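Local coordinates for protein UDP-N-Acetylglucosamine 2-Epimerase (Thermus thermophilus, PDB 1V4V) that probably interconverts UDP-N-acetylglucosamine and UDP-N-acetylmannosamine by inverting the sugar at C2, as a homodimeric two-domain enzyme of the GT-B type, at residues Val8-Gly13 with Leu26-Ile31; Asp216-Leu221 with Glu245-Val250; Ser275-Thr280 with Arg326-Leu331. All coordinates share one frame; numbering follows the deposited sequence.

Interaction 1: Val8-Gly13 with Leu26-Ile31; sequences VVLAFG and LALRGI
L28 meets V8 and L10 through one methyl group: its CD1 lies 3.9 Å from CG1 of V8 and equally 3.9 Å from CD1 of L10. The contact between strand 6-12 and helix 15-29 is therefore purely apolar, three methyls gathered round a shared point at ordinary van der Waals distance. V8 and L10 sit two residues apart on the strand, so both point to the same side of the sheet, toward the helix. V8 uses the branch that stands anti to its backbone N (chi1 -179°), and its side chain runs at about a right angle to that of L28. L10 instead slides past L28 in the opposite direction, so the leucine lies across one neighbour and alongside the other. On the helical side, I31 N bonds to L28 O (3.0 Å). The strand's backbone is hydrogen-bonded to both neighbours in the sheet, V8 and L10 with L37, V9 with Y94 and L96.

The three buried residues join the first strand and first helix of a beta-alpha-beta unit in the N-terminal parallel sheet. V361 and A358 of helix 353-364 touch V8 and L28 respectively, P36 of strand 34-40 also meets L28, and Y25 packs on L10 from about one turn before L28 in helix 15-29.

Interaction 2: Asp216-Leu221 with Glu245-Val250; sequences DLAQAL and EAVFPV
V250 carries this contact, setting one methyl against A218 and both against Q219. The apolar part is small and close: CB of A218 lies 3.8 Å from CG1 of V250, while V247, about a turn earlier in the same helix, adds a looser touch, A218 CB to V247 CG1 at 4.4 Å. Having only a methyl at A218 suits the close backbone approach, its CA coming within 5.9 Å of the CA of V247. The two helix segments run in nearly the same direction, 29° apart, their axes 8.8 Å from each other at the closest point. The contact packs helix 214-227 against helix 241-251 in the domain of the six-stranded parallel sheet, and L217 of the first helix also meets V324 of helix 321-332.

The second kind of contact sets a polar amide on an aliphatic group. Q219 bends at chi2 (-74°), which folds its carboxamide back over the valine: CD stands 3.6 Å from CG1 of V250, and NE2 comes within 3.3 Å of CG2. This is van der Waals contact, since the methyls offer the amide nothing to bond to. An alanine in place of V250 would probably open a gap beside A218 and leave the Q219 amide without its apolar support, freer to turn.

The helix is kinked here: P249 has no N-H, and V250 N has no bond to the turn before, only a weak one to V247 O (3.1 Å). With no polar pairing between the segments, their association rests on shape and on burial of A218, V247 and V250, while exposed Q219 lies over the valine through its CG, CD and amide atoms.

Interaction 3: Ser275-Thr280 with Arg326-Leu331; sequences SLLLVT and RVVKGL
With CG anti to the backbone N in both L277 and L331 (chi1 168° and -177°), CD1 of L277 and CD2 of L331 are brought together, 3.6 Å apart, a close methyl-to-methyl touch between side chains that cross obliquely. The other branch of L277 serves a second partner: its CD2 reaches CG1 of V328 at a looser 4.4 Å. V328 lies three residues before L331, nearly one helical turn, and faces the strand from the same side of the helix. L277 thus sends one methyl to each of two residues on that side. V279, two residues further along the strand, also points toward the helix, though its side chain stays 4.8 Å away at the nearest.

Strand 275-280 lies inside the C-terminal parallel sheet, where L277 and V279 bond through their backbones to T202 and L278 pairs with V297. Helix 321-332 lies against this sheet, and L331 also packs on V297 and on L338 and M341 of helix 335-343.

The charged residues of the helix turn elsewhere, R326 pairing with E322 and K329 with E333 in salt bridges. What meets the sheet is hydrocarbon alone: three buried residues give the contact no directional bond, and its hold comes from close fit and exclusion of water.

In the fold
Interaction 1 comes first along the chain and belongs to the N-terminal seven-stranded parallel sheet, whereas interactions 2 and 3 follow in the six-stranded C-terminal sheet and its helices. The centre of interaction 1 lies about 45 Å from that of interaction 2 and about 38 Å from that of interaction 3, across the middle of the chain. Interactions 2 and 3 are neighbours, their centres about 16 Å apart, and they touch where L221 CD2 lies 4.3 Å from V279 CG1. Helix 214-227 thereby connects helix 241-251 with strand 275-280. Two such Rossmann-like domains are the hallmark of the GT-B fold; interaction 1 lies in one, interactions 2 and 3 in the other.

Interaction 1: Val8-Gly13 with Leu26-Ile31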
ATOM      1  N   VAL A   8      21.735  -1.887  -5.480  1.00 30.79           N
ATOM      2  CA  VAL A   8      20.373  -1.476  -5.814  1.00 28.32           C
ATOM      3  C   VAL A   8      19.747  -2.532  -6.708  1.00 27.94           C
ATOM      4  O   VAL A   8      20.171  -2.731  -7.844  1.00 28.58           O
ATOM      5  CB  VAL A   8      20.371  -0.121  -6.553  1.00 28.98           C
ATOM      6  CG1 VAL A   8      18.940   0.309  -6.867  1.00 28.48           C
ATOM      7  CG2 VAL A   8      21.060   0.923  -5.703  1.00 29.29           C
ATOM      8  N   VAL A   9      18.732  -3.211  -6.190  1.00 25.73           N
ATOM      9  CA  VAL A   9      18.074  -4.258  -6.950  1.00 24.50           C
ATOM     10  C   VAL A   9      16.841  -3.751  -7.686  1.00 23.18           C
ATOM     11  O   VAL A   9      15.951  -3.149  -7.084  1.00 23.29           O
ATOM     12  CB  VAL A   9      17.657  -5.436  -6.025  1.00 24.34           C
ATOM     13  CG1 VAL A   9      16.940  -6.521  -6.832  1.00 24.66           C
ATOM     14  CG2 VAL A   9      18.893  -6.027  -5.338  1.00 24.05           C
ATOM     15  N   LEU A  10      16.816  -3.970  -8.994  1.00 22.05           N
ATOM     16  CA  LEU A  10      15.664  -3.593  -9.804  1.00 23.23           C
ATOM     17  C   LEU A  10      14.898  -4.891 -10.001  1.00 22.18           C
ATOM     18  O   LEU A  10      15.424  -5.847 -10.566  1.00 23.17           O
ATOM     19  CB  LEU A  10      16.094  -3.032 -11.164  1.00 23.85           C
ATOM     20  CG  LEU A  10      16.806  -1.683 -11.153  1.00 26.93           C
ATOM     21  CD1 LEU A  10      18.237  -1.859 -10.656  1.00 27.27           C
ATOM     22  CD2 LEU A  10      16.811  -1.108 -12.564  1.00 27.94           C
ATOM     23  N   ALA A  11      13.661  -4.927  -9.519  1.00 23.27           N
ATOM     24  CA  ALA A  11      12.839  -6.121  -9.629  1.00 23.30           C
ATOM     25  C   ALA A  11      11.648  -5.894 -10.552  1.00 23.20           C
ATOM     26  O   ALA A  11      10.846  -4.996 -10.320  1.00 24.96           O
ATOM     27  CB  ALA A  11      12.356  -6.529  -8.245  1.00 25.94           C
ATOM     28  N   PHE A  12      11.549  -6.708 -11.596  1.00 23.87           N
ATOM     29  CA  PHE A  12      10.456  -6.610 -12.562  1.00 24.52           C
ATOM     30  C   PHE A  12      10.277  -7.951 -13.263  1.00 26.62           C
ATOM     31  O   PHE A  12      11.166  -8.805 -13.212  1.00 27.78           O
ATOM     32  CB  PHE A  12      10.746  -5.492 -13.563  1.00 26.45           C
ATOM     33  CG  PHE A  12      12.104  -5.581 -14.196  1.00 24.78           C
ATOM     34  CD1 PHE A  12      12.328  -6.423 -15.281  1.00 27.17           C
ATOM     35  CD2 PHE A  12      13.167  -4.833 -13.694  1.00 26.60           C
ATOM     36  CE1 PHE A  12      13.594  -6.520 -15.860  1.00 24.25           C
ATOM     37  CE2 PHE A  12      14.439  -4.923 -14.266  1.00 25.78           C
ATOM     38  CZ  PHE A  12      14.653  -5.766 -15.350  1.00 24.77           C
ATOM     39  N   GLY A  13       9.134  -8.149 -13.918  1.00 28.18           N
ATOM     40  CA  GLY A  13       8.901  -9.427 -14.569  1.00 29.25           C
ATOM     41  C   GLY A  13       8.269  -9.444 -15.951  1.00 29.25           C
ATOM     42  O   GLY A  13       7.906 -10.511 -16.437  1.00 29.62           O
ATOM     43  N   LEU A  26      21.214   1.318 -16.295  1.00 28.53           N
ATOM     44  CA  LEU A  26      22.437   1.839 -16.895  1.00 29.83           C
ATOM     45  C   LEU A  26      22.907   3.127 -16.232  1.00 28.90           C
ATOM     46  O   LEU A  26      24.105   3.345 -16.077  1.00 28.12           O
ATOM     47  CB  LEU A  26      22.232   2.038 -18.400  1.00 29.46           C
ATOM     48  CG  LEU A  26      21.947   0.729 -19.148  1.00 32.58           C
ATOM     49  CD1 LEU A  26      21.527   1.019 -20.583  1.00 32.53           C
ATOM     50  CD2 LEU A  26      23.188  -0.164 -19.117  1.00 31.61           C
ATOM     51  N   ALA A  27      21.967   3.975 -15.825  1.00 29.42           N
ATOM     52  CA  ALA A  27      22.319   5.226 -15.163  1.00 29.85           C
ATOM     53  C   ALA A  27      22.924   4.952 -13.784  1.00 31.22           C
ATOM     54  O   ALA A  27      23.817   5.668 -13.332  1.00 29.52           O
ATOM     55  CB  ALA A  27      21.086   6.117 -15.029  1.00 30.95           C
ATOM     56  N   LEU A  28      22.429   3.913 -13.117  1.00 32.30           N
ATOM     57  CA  LEU A  28      22.925   3.537 -11.796  1.00 32.71           C
ATOM     58  C   LEU A  28      24.339   2.968 -11.896  1.00 34.58           C
ATOM     59  O   LEU A  28      25.174   3.187 -11.016  1.00 36.19           O
ATOM     60  CB  LEU A  28      22.003   2.489 -11.165  1.00 31.17           C
ATOM     61  CG  LEU A  28      20.662   2.971 -10.604  1.00 29.55           C
ATOM     62  CD1 LEU A  28      19.751   1.777 -10.365  1.00 26.67           C
ATOM     63  CD2 LEU A  28      20.892   3.739  -9.307  1.00 28.52           C
ATOM     64  N   ARG A  29      24.599   2.236 -12.971  1.00 35.53           N
ATOM     65  CA  ARG A  29      25.908   1.634 -13.180  1.00 39.62           C
ATOM     66  C   ARG A  29      26.975   2.716 -13.322  1.00 40.58           C
ATOM     67  O   ARG A  29      28.159   2.467 -13.096  1.00 41.15           O
ATOM     68  CB  ARG A  29      25.884   0.752 -14.433  1.00 40.80           C
ATOM     69  CG  ARG A  29      27.065  -0.194 -14.551  1.00 44.75           C
ATOM     70  CD  ARG A  29      26.891  -1.149 -15.720  1.00 46.68           C
ATOM     71  NE  ARG A  29      26.868  -0.445 -17.000  1.00 48.87           N
ATOM     72  CZ  ARG A  29      26.656  -1.031 -18.173  1.00 49.64           C
ATOM     73  NH1 ARG A  29      26.444  -2.339 -18.234  1.00 48.75           N
ATOM     74  NH2 ARG A  29      26.659  -0.310 -19.286  1.00 49.46           N
ATOM     75  N   GLY A  30      26.544   3.921 -13.681  1.00 41.42           N
ATOM     76  CA  GLY A  30      27.477   5.018 -13.858  1.00 42.02           C
ATOM     77  C   GLY A  30      27.698   5.866 -12.623  1.00 43.56           C
ATOM     78  O   GLY A  30      28.408   6.869 -12.676  1.00 44.20           O
ATOM     79  N   ILE A  31      27.099   5.471 -11.505  1.00 43.02           N
ATOM     80  CA  ILE A  31      27.258   6.224 -10.268  1.00 43.13           C
ATOM     81  C   ILE A  31      28.208   5.518  -9.304  1.00 44.15           C
ATOM     82  O   ILE A  31      27.960   4.388  -8.883  1.00 44.54           O
ATOM     83  CB  ILE A  31      25.900   6.448  -9.566  1.00 41.92           C
ATOM     84  CG1 ILE A  31      24.984   7.278 -10.472  1.00 40.74           C
ATOM     85  CG2 ILE A  31      26.110   7.156  -8.232  1.00 40.58           C
ATOM     86  CD1 ILE A  31      23.646   7.610  -9.857  1.00 41.28           C
TER

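Interaction 2: Asp216-Leu221 with Glu245-Val250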
ATOM      1  N   ASP A 216      -7.716   3.181 -49.267  1.00 22.32           N
ATOM      2  CA  ASP A 216      -7.802   4.594 -49.642  1.00 22.36           C
ATOM      3  C   ASP A 216      -6.579   5.362 -49.123  1.00 21.42           C
ATOM      4  O   ASP A 216      -6.011   6.192 -49.833  1.00 22.52           O
ATOM      5  CB  ASP A 216      -9.082   5.244 -49.075  1.00 23.28           C
ATOM      6  CG  ASP A 216     -10.343   4.830 -49.818  1.00 28.04           C
ATOM      7  OD1 ASP A 216     -10.243   4.164 -50.870  1.00 28.27           O
ATOM      8  OD2 ASP A 216     -11.448   5.182 -49.351  1.00 27.87           O
ATOM      9  N   LEU A 217      -6.177   5.090 -47.884  1.00 21.18           N
ATOM     10  CA  LEU A 217      -5.022   5.774 -47.306  1.00 21.20           C
ATOM     11  C   LEU A 217      -3.729   5.348 -48.004  1.00 22.06           C
ATOM     12  O   LEU A 217      -2.825   6.156 -48.200  1.00 21.51           O
ATOM     13  CB  LEU A 217      -4.932   5.499 -45.802  1.00 20.96           C
ATOM     14  CG  LEU A 217      -6.060   6.118 -44.969  1.00 21.86           C
ATOM     15  CD1 LEU A 217      -5.980   5.639 -43.533  1.00 23.64           C
ATOM     16  CD2 LEU A 217      -5.963   7.642 -45.038  1.00 23.91           C
ATOM     17  N   ALA A 218      -3.643   4.075 -48.384  1.00 22.63           N
ATOM     18  CA  ALA A 218      -2.453   3.597 -49.080  1.00 22.58           C
ATOM     19  C   ALA A 218      -2.313   4.327 -50.410  1.00 21.58           C
ATOM     20  O   ALA A 218      -1.207   4.698 -50.807  1.00 21.49           O
ATOM     21  CB  ALA A 218      -2.542   2.086 -49.312  1.00 22.37           C
ATOM     22  N   GLN A 219      -3.431   4.534 -51.103  1.00 23.60           N
ATOM     23  CA  GLN A 219      -3.402   5.233 -52.385  1.00 24.16           C
ATOM     24  C   GLN A 219      -2.894   6.656 -52.190  1.00 22.84           C
ATOM     25  O   GLN A 219      -2.161   7.180 -53.024  1.00 22.32           O
ATOM     26  CB  GLN A 219      -4.795   5.277 -53.022  1.00 25.95           C
ATOM     27  CG  GLN A 219      -5.337   3.931 -53.487  1.00 30.07           C
ATOM     28  CD  GLN A 219      -4.668   3.419 -54.756  1.00 34.43           C
ATOM     29  OE1 GLN A 219      -3.858   4.116 -55.379  1.00 30.77           O
ATOM     30  NE2 GLN A 219      -5.015   2.195 -55.149  1.00 36.42           N
ATOM     31  N   ALA A 220      -3.293   7.283 -51.087  1.00 21.69           N
ATOM     32  CA  ALA A 220      -2.856   8.644 -50.808  1.00 20.72           C
ATOM     33  C   ALA A 220      -1.343   8.640 -50.582  1.00 19.76           C
ATOM     34  O   ALA A 220      -0.629   9.527 -51.057  1.00 20.49           O
ATOM     35  CB  ALA A 220      -3.575   9.192 -49.566  1.00 20.56           C
ATOM     36  N   LEU A 221      -0.855   7.637 -49.861  1.00 20.79           N
ATOM     37  CA  LEU A 221       0.576   7.547 -49.588  1.00 21.81           C
ATOM     38  C   LEU A 221       1.343   7.241 -50.878  1.00 22.13           C
ATOM     39  O   LEU A 221       2.489   7.657 -51.044  1.00 20.64           O
ATOM     40  CB  LEU A 221       0.850   6.475 -48.528  1.00 23.83           C
ATOM     41  CG  LEU A 221       0.286   6.790 -47.136  1.00 27.89           C
ATOM     42  CD1 LEU A 221       0.664   5.686 -46.171  1.00 30.40           C
ATOM     43  CD2 LEU A 221       0.820   8.128 -46.643  1.00 29.49           C
ATOM     44  N   GLU A 245      -4.111  -7.338 -47.393  1.00 27.49           N
ATOM     45  CA  GLU A 245      -4.964  -7.398 -48.574  1.00 28.70           C
ATOM     46  C   GLU A 245      -5.283  -5.992 -49.055  1.00 28.21           C
ATOM     47  O   GLU A 245      -5.512  -5.763 -50.243  1.00 29.27           O
ATOM     48  CB  GLU A 245      -6.263  -8.137 -48.260  1.00 31.32           C
ATOM     49  CG  GLU A 245      -6.154  -9.639 -48.421  1.00 35.96           C
ATOM     50  CD  GLU A 245      -7.433 -10.345 -48.050  1.00 38.48           C
ATOM     51  OE1 GLU A 245      -7.751 -10.394 -46.841  1.00 40.32           O
ATOM     52  OE2 GLU A 245      -8.123 -10.836 -48.970  1.00 41.73           O
ATOM     53  N   ALA A 246      -5.293  -5.049 -48.120  1.00 27.54           N
ATOM     54  CA  ALA A 246      -5.594  -3.663 -48.446  1.00 25.78           C
ATOM     55  C   ALA A 246      -4.388  -2.893 -48.972  1.00 24.89           C
ATOM     56  O   ALA A 246      -4.480  -2.209 -49.988  1.00 26.08           O
ATOM     57  CB  ALA A 246      -6.157  -2.952 -47.214  1.00 25.94           C
ATOM     58  N   VAL A 247      -3.255  -3.008 -48.287  1.00 26.36           N
ATOM     59  CA  VAL A 247      -2.066  -2.250 -48.679  1.00 26.33           C
ATOM     60  C   VAL A 247      -1.141  -2.839 -49.744  1.00 27.03           C
ATOM     61  O   VAL A 247      -0.604  -2.103 -50.572  1.00 25.77           O
ATOM     62  CB  VAL A 247      -1.231  -1.882 -47.429  1.00 28.21           C
ATOM     63  CG1 VAL A 247      -2.115  -1.155 -46.434  1.00 28.18           C
ATOM     64  CG2 VAL A 247      -0.645  -3.128 -46.787  1.00 30.78           C
ATOM     65  N   PHE A 248      -0.949  -4.153 -49.740  1.00 27.63           N
ATOM     66  CA  PHE A 248      -0.070  -4.771 -50.734  1.00 27.44           C
ATOM     67  C   PHE A 248      -0.413  -4.454 -52.191  1.00 28.34           C
ATOM     68  O   PHE A 248       0.455  -4.041 -52.959  1.00 27.38           O
ATOM     69  CB  PHE A 248      -0.031  -6.290 -50.517  1.00 28.48           C
ATOM     70  CG  PHE A 248       1.042  -6.740 -49.567  1.00 29.04           C
ATOM     71  CD1 PHE A 248       1.352  -5.994 -48.437  1.00 30.40           C
ATOM     72  CD2 PHE A 248       1.738  -7.922 -49.797  1.00 29.96           C
ATOM     73  CE1 PHE A 248       2.342  -6.413 -47.551  1.00 33.07           C
ATOM     74  CE2 PHE A 248       2.731  -8.351 -48.916  1.00 31.72           C
ATOM     75  CZ  PHE A 248       3.032  -7.597 -47.793  1.00 30.27           C
ATOM     76  N   PRO A 249      -1.680  -4.637 -52.598  1.00 30.18           N
ATOM     77  CA  PRO A 249      -2.025  -4.340 -53.993  1.00 31.26           C
ATOM     78  C   PRO A 249      -1.764  -2.896 -54.427  1.00 31.05           C
ATOM     79  O   PRO A 249      -1.557  -2.616 -55.612  1.00 30.57           O
ATOM     80  CB  PRO A 249      -3.505  -4.725 -54.071  1.00 33.17           C
ATOM     81  CG  PRO A 249      -3.986  -4.518 -52.672  1.00 34.85           C
ATOM     82  CD  PRO A 249      -2.862  -5.103 -51.856  1.00 32.59           C
ATOM     83  N   VAL A 250      -1.761  -1.981 -53.464  1.00 27.02           N
ATOM     84  CA  VAL A 250      -1.531  -0.577 -53.768  1.00 25.23           C
ATOM     85  C   VAL A 250      -0.058  -0.177 -53.724  1.00 23.68           C
ATOM     86  O   VAL A 250       0.431   0.505 -54.624  1.00 25.37           O
ATOM     87  CB  VAL A 250      -2.292   0.342 -52.778  1.00 25.77           C
ATOM     88  CG1 VAL A 250      -1.956   1.798 -53.061  1.00 25.11           C
ATOM     89  CG2 VAL A 250      -3.797   0.102 -52.884  1.00 26.28           C
TER

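Interaction 3: Ser275-Thr280 with Arg326-Leu331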
ATOM      1  N   SER A 275      14.902   8.696 -39.902  1.00 21.05           N
ATOM      2  CA  SER A 275      13.883   9.241 -40.794  1.00 20.07           C
ATOM      3  C   SER A 275      13.623  10.733 -40.613  1.00 20.51           C
ATOM      4  O   SER A 275      13.841  11.290 -39.535  1.00 20.29           O
ATOM      5  CB  SER A 275      12.570   8.476 -40.612  1.00 20.88           C
ATOM      6  OG  SER A 275      12.742   7.096 -40.902  1.00 22.80           O
ATOM      7  N   LEU A 276      13.143  11.362 -41.682  1.00 17.49           N
ATOM      8  CA  LEU A 276      12.831  12.790 -41.691  1.00 19.62           C
ATOM      9  C   LEU A 276      11.446  13.013 -41.110  1.00 19.02           C
ATOM     10  O   LEU A 276      11.114  14.105 -40.648  1.00 18.84           O
ATOM     11  CB  LEU A 276      12.801  13.326 -43.130  1.00 25.65           C
ATOM     12  CG  LEU A 276      14.021  13.281 -44.050  1.00 28.02           C
ATOM     13  CD1 LEU A 276      13.625  13.792 -45.432  1.00 31.55           C
ATOM     14  CD2 LEU A 276      15.139  14.128 -43.479  1.00 31.53           C
ATOM     15  N   LEU A 277      10.631  11.967 -41.155  1.00 18.50           N
ATOM     16  CA  LEU A 277       9.250  12.068 -40.708  1.00 18.05           C
ATOM     17  C   LEU A 277       8.657  10.694 -40.457  1.00 17.65           C
ATOM     18  O   LEU A 277       9.048   9.718 -41.099  1.00 17.84           O
ATOM     19  CB  LEU A 277       8.439  12.760 -41.806  1.00 17.52           C
ATOM     20  CG  LEU A 277       6.914  12.768 -41.757  1.00 18.09           C
ATOM     21  CD1 LEU A 277       6.463  13.744 -40.681  1.00 15.97           C
ATOM     22  CD2 LEU A 277       6.345  13.172 -43.123  1.00 17.20           C
ATOM     23  N   LEU A 278       7.717  10.637 -39.518  1.00 17.45           N
ATOM     24  CA  LEU A 278       6.997   9.408 -39.193  1.00 17.54           C
ATOM     25  C   LEU A 278       5.524   9.633 -39.521  1.00 19.03           C
ATOM     26  O   LEU A 278       4.930  10.624 -39.085  1.00 19.84           O
ATOM     27  CB  LEU A 278       7.111   9.063 -37.703  1.00 19.47           C
ATOM     28  CG  LEU A 278       6.137   7.954 -37.274  1.00 20.54           C
ATOM     29  CD1 LEU A 278       6.526   6.642 -37.964  1.00 21.72           C
ATOM     30  CD2 LEU A 278       6.144   7.790 -35.755  1.00 21.27           C
ATOM     31  N   VAL A 279       4.950   8.728 -40.307  1.00 18.49           N
ATOM     32  CA  VAL A 279       3.535   8.789 -40.661  1.00 19.08           C
ATOM     33  C   VAL A 279       2.917   7.608 -39.920  1.00 20.43           C
ATOM     34  O   VAL A 279       3.356   6.470 -40.090  1.00 21.32           O
ATOM     35  CB  VAL A 279       3.318   8.602 -42.177  1.00 20.14           C
ATOM     36  CG1 VAL A 279       1.820   8.595 -42.498  1.00 22.10           C
ATOM     37  CG2 VAL A 279       4.020   9.721 -42.944  1.00 22.24           C
ATOM     38  N   THR A 280       1.909   7.859 -39.091  1.00 20.26           N
ATOM     39  CA  THR A 280       1.310   6.757 -38.344  1.00 21.79           C
ATOM     40  C   THR A 280      -0.115   7.049 -37.892  1.00 25.09           C
ATOM     41  O   THR A 280      -0.615   8.160 -38.060  1.00 24.38           O
ATOM     42  CB  THR A 280       2.152   6.444 -37.089  1.00 21.31           C
ATOM     43  OG1 THR A 280       1.632   5.284 -36.432  1.00 22.90           O
ATOM     44  CG2 THR A 280       2.109   7.628 -36.106  1.00 22.21           C
ATOM     45  N   ARG A 326      -2.391  16.230 -49.224  1.00 19.69           N
ATOM     46  CA  ARG A 326      -2.073  17.649 -49.089  1.00 19.84           C
ATOM     47  C   ARG A 326      -1.224  17.951 -47.858  1.00 18.42           C
ATOM     48  O   ARG A 326      -0.233  18.683 -47.939  1.00 18.43           O
ATOM     49  CB  ARG A 326      -3.359  18.480 -49.038  1.00 22.03           C
ATOM     50  CG  ARG A 326      -4.148  18.478 -50.340  1.00 23.65           C
ATOM     51  CD  ARG A 326      -5.349  19.425 -50.259  1.00 26.96           C
ATOM     52  NE  ARG A 326      -6.209  19.298 -51.431  1.00 30.77           N
ATOM     53  CZ  ARG A 326      -7.286  20.048 -51.651  1.00 33.57           C
ATOM     54  NH1 ARG A 326      -7.635  20.980 -50.776  1.00 31.42           N
ATOM     55  NH2 ARG A 326      -8.014  19.863 -52.745  1.00 31.56           N
ATOM     56  N   VAL A 327      -1.605  17.385 -46.719  1.00 18.01           N
ATOM     57  CA  VAL A 327      -0.870  17.627 -45.479  1.00 18.73           C
ATOM     58  C   VAL A 327       0.543  17.054 -45.501  1.00 18.76           C
ATOM     59  O   VAL A 327       1.506  17.732 -45.143  1.00 18.12           O
ATOM     60  CB  VAL A 327      -1.638  17.052 -44.269  1.00 18.48           C
ATOM     61  CG1 VAL A 327      -0.772  17.095 -43.018  1.00 20.67           C
ATOM     62  CG2 VAL A 327      -2.919  17.867 -44.049  1.00 23.58           C
ATOM     63  N   VAL A 328       0.675  15.803 -45.916  1.00 17.31           N
ATOM     64  CA  VAL A 328       1.996  15.187 -45.941  1.00 16.39           C
ATOM     65  C   VAL A 328       2.902  15.857 -46.973  1.00 17.28           C
ATOM     66  O   VAL A 328       4.071  16.138 -46.697  1.00 16.89           O
ATOM     67  CB  VAL A 328       1.880  13.670 -46.213  1.00 16.58           C
ATOM     68  CG1 VAL A 328       3.264  13.038 -46.309  1.00 17.65           C
ATOM     69  CG2 VAL A 328       1.093  13.013 -45.073  1.00 17.61           C
ATOM     70  N   LYS A 329       2.370  16.125 -48.159  1.00 16.38           N
ATOM     71  CA  LYS A 329       3.179  16.770 -49.190  1.00 17.75           C
ATOM     72  C   LYS A 329       3.585  18.169 -48.714  1.00 17.84           C
ATOM     73  O   LYS A 329       4.735  18.578 -48.865  1.00 18.49           O
ATOM     74  CB  LYS A 329       2.398  16.865 -50.507  1.00 17.05           C
ATOM     75  CG  LYS A 329       3.145  17.607 -51.619  1.00 19.38           C
ATOM     76  CD  LYS A 329       2.357  17.565 -52.927  1.00 24.42           C
ATOM     77  CE  LYS A 329       3.103  18.266 -54.059  1.00 26.72           C
ATOM     78  NZ  LYS A 329       3.250  19.726 -53.822  1.00 27.02           N
ATOM     79  N   GLY A 330       2.637  18.892 -48.128  1.00 17.56           N
ATOM     80  CA  GLY A 330       2.928  20.232 -47.639  1.00 18.80           C
ATOM     81  C   GLY A 330       4.015  20.246 -46.577  1.00 19.69           C
ATOM     82  O   GLY A 330       4.909  21.094 -46.594  1.00 18.95           O
ATOM     83  N   LEU A 331       3.948  19.297 -45.651  1.00 17.84           N
ATOM     84  CA  LEU A 331       4.931  19.209 -44.577  1.00 18.65           C
ATOM     85  C   LEU A 331       6.320  18.852 -45.111  1.00 18.31           C
ATOM     86  O   LEU A 331       7.320  19.442 -44.702  1.00 20.03           O
ATOM     87  CB  LEU A 331       4.490  18.166 -43.545  1.00 20.49           C
ATOM     88  CG  LEU A 331       5.403  18.031 -42.322  1.00 24.15           C
ATOM     89  CD1 LEU A 331       5.467  19.361 -41.592  1.00 24.58           C
ATOM     90  CD2 LEU A 331       4.879  16.944 -41.399  1.00 25.68           C
TER